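Local coordinates for regulatory protein AsnC (Escherichia coli, PDB 2CG4), which activates transcription of the asnA gene, regulates transcription of its own gene and represses gidA expression after transcription, at residues Q120-L123 with I124-Q128. The protein carries 1 engineered substitution. Numbering follows the deposited sequence.
Sequences QHVL and INKIQ. With ASN (asparagine), chain C.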
loop_
_atom_site.group_PDB
_atom_site.type_symbol
_atom_site.label_atom_id
_atom_site.label_comp_id
_atom_site.label_asym_id
_atom_site.label_seq_id
_atom_site.Cartn_x
_atom_site.Cartn_y
_atom_site.Cartn_z
ATOM N N GLN A 120 16.990 -13.320 12.546
ATOM C CA GLN A 120 16.806 -12.170 13.409
ATOM C C GLN A 120 18.137 -11.476 13.721
ATOM O O GLN A 120 18.205 -10.252 13.744
ATOM C CB GLN A 120 16.103 -12.606 14.699
ATOM C CG GLN A 120 16.086 -11.565 15.797
ATOM C CD GLN A 120 17.170 -11.790 16.830
ATOM O OE1 GLN A 120 17.358 -12.906 17.306
ATOM N NE2 GLN A 120 17.897 -10.730 17.174
ATOM N N HIS A 121 19.188 -12.262 13.956
ATOM C CA HIS A 121 20.522 -11.724 14.245
ATOM C C HIS A 121 21.119 -10.999 13.036
ATOM O O HIS A 121 21.664 -9.905 13.175
ATOM C CB HIS A 121 21.474 -12.832 14.734
ATOM C CG HIS A 121 22.893 -12.375 14.916
ATOM N ND1 HIS A 121 23.331 -11.736 16.057
ATOM C CD2 HIS A 121 23.968 -12.447 14.091
ATOM C CE1 HIS A 121 24.612 -11.434 15.928
ATOM N NE2 HIS A 121 25.023 -11.855 14.745
ATOM N N VAL A 122 21.007 -11.606 11.856
ATOM C CA VAL A 122 21.436 -10.957 10.607
ATOM C C VAL A 122 20.687 -9.647 10.302
ATOM O O VAL A 122 21.316 -8.601 10.145
ATOM C CB VAL A 122 21.344 -11.914 9.386
ATOM C CG1 VAL A 122 21.785 -11.207 8.114
ATOM C CG2 VAL A 122 22.184 -13.163 9.623
ATOM N N LEU A 123 19.357 -9.696 10.222
ATOM C CA LEU A 123 18.564 -8.468 10.050
ATOM C C LEU A 123 19.036 -7.330 10.947
ATOM O O LEU A 123 19.363 -6.244 10.464
ATOM C CB LEU A 123 17.083 -8.724 10.305
ATOM C CG LEU A 123 16.272 -8.946 9.037
ATOM C CD1 LEU A 123 14.825 -9.213 9.388
ATOM C CD2 LEU A 123 16.417 -7.747 8.095
ATOM N N ILE A 124 19.058 -7.588 12.253
ATOM C CA ILE A 124 19.268 -6.543 13.245
ATOM C C ILE A 124 20.721 -6.079 13.254
ATOM O O ILE A 124 21.001 -4.885 13.274
ATOM C CB ILE A 124 18.817 -7.003 14.652
ATOM C CG1 ILE A 124 17.326 -7.374 14.636
ATOM C CG2 ILE A 124 19.067 -5.910 15.683
ATOM C CD1 ILE A 124 16.769 -7.836 15.978
ATOM N N ASN A 125 21.646 -7.033 13.194
ATOM C CA ASN A 125 23.045 -6.758 13.486
ATOM C C ASN A 125 23.934 -6.594 12.259
ATOM O O ASN A 125 24.979 -5.944 12.340
ATOM C CB ASN A 125 23.610 -7.825 14.417
ATOM C CG ASN A 125 22.989 -7.768 15.792
ATOM O OD1 ASN A 125 22.995 -6.725 16.449
ATOM N ND2 ASN A 125 22.430 -8.885 16.229
ATOM N N LYS A 126 23.522 -7.166 11.129
ATOM C CA LYS A 126 24.328 -7.081 9.912
ATOM C C LYS A 126 23.694 -6.226 8.819
ATOM O O LYS A 126 24.377 -5.416 8.184
ATOM C CB LYS A 126 24.663 -8.476 9.375
ATOM C CG LYS A 126 25.564 -9.293 10.295
ATOM C CD LYS A 126 25.667 -10.734 9.812
ATOM C CE LYS A 126 26.501 -11.595 10.749
ATOM N NZ LYS A 126 27.050 -12.793 10.048
ATOM N N ILE A 127 22.396 -6.404 8.592
ATOM C CA ILE A 127 21.713 -5.715 7.497
ATOM C C ILE A 127 21.193 -4.342 7.934
ATOM O O ILE A 127 21.395 -3.339 7.249
ATOM C CB ILE A 127 20.549 -6.571 6.914
ATOM C CG1 ILE A 127 21.091 -7.829 6.233
ATOM C CG2 ILE A 127 19.705 -5.754 5.942
ATOM C CD1 ILE A 127 20.031 -8.881 5.942
ATOM N N GLN A 128 20.525 -4.309 9.081
ATOM C CA GLN A 128 19.816 -3.122 9.545
ATOM C C GLN A 128 20.773 -2.088 10.137
ATOM O O GLN A 128 20.406 -0.916 10.341
ATOM C CB GLN A 128 18.827 -3.541 10.619
ATOM C CG GLN A 128 17.507 -2.844 10.571
ATOM C CD GLN A 128 16.346 -3.800 10.785
ATOM O OE1 GLN A 128 15.506 -3.969 9.909
ATOM N NE2 GLN A 128 16.296 -4.423 11.956
HETATM N N ASN C . 9.939 -5.188 9.031
HETATM C CA ASN C . 11.324 -5.743 8.985
HETATM C C ASN C . 11.504 -6.758 7.889
HETATM O O ASN C . 10.638 -7.610 7.652
HETATM C CB ASN C . 11.709 -6.356 10.319
HETATM C CG ASN C . 11.843 -5.323 11.396
HETATM O OD1 ASN C . 12.622 -4.376 11.272
HETATM N ND2 ASN C . 11.069 -5.479 12.454
HETATM O OXT ASN C . 12.525 -6.709 7.214
#
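Asn125 CB lies over one face of the His121 imidazole, offset toward the rim, in a CH-pi contact 4.2 Å from the ring centroid. Lys126 CE comes up to the same ring obliquely. The side chains of His121 and Asn125 cross at about a right angle, with the ring and amide planes turned 52° apart. His121 CG is anti to the backbone N (chi1 174°), and the ring stands out from the helix beside Asn125, one turn later. Asn125 ND2 also gives a weak, bent hydrogen bond to His121 O (3.3 Å, N-H...O 126°). The same carbonyl takes the regular helical bond from Asn125 N.

At the next carbonyl the helix widens. Val122 O accepts from Lys126 N at 2.8 Å and from Ile127 N at 2.9 Å, and the two donors reach it from opposite faces of the carbonyl plane. This is a pi-type turn near the end of helix 116-127. Val122 CG1 packs on Ile127 CD1 at 3.6 Å.

Leu123 and Gln128 border the bound asparagine, whose pocket is completed by Thr136, Thr138 and residues of a second subunit, including Tyr100. His121 and Asn125 meet on the exposed side, while Val122 and Ile127 pack in the interior. The paired donors on Val122 O carry the chain through the wide turn to Gln128, beside asparagine bound between two subunits, consistent with its being the effector.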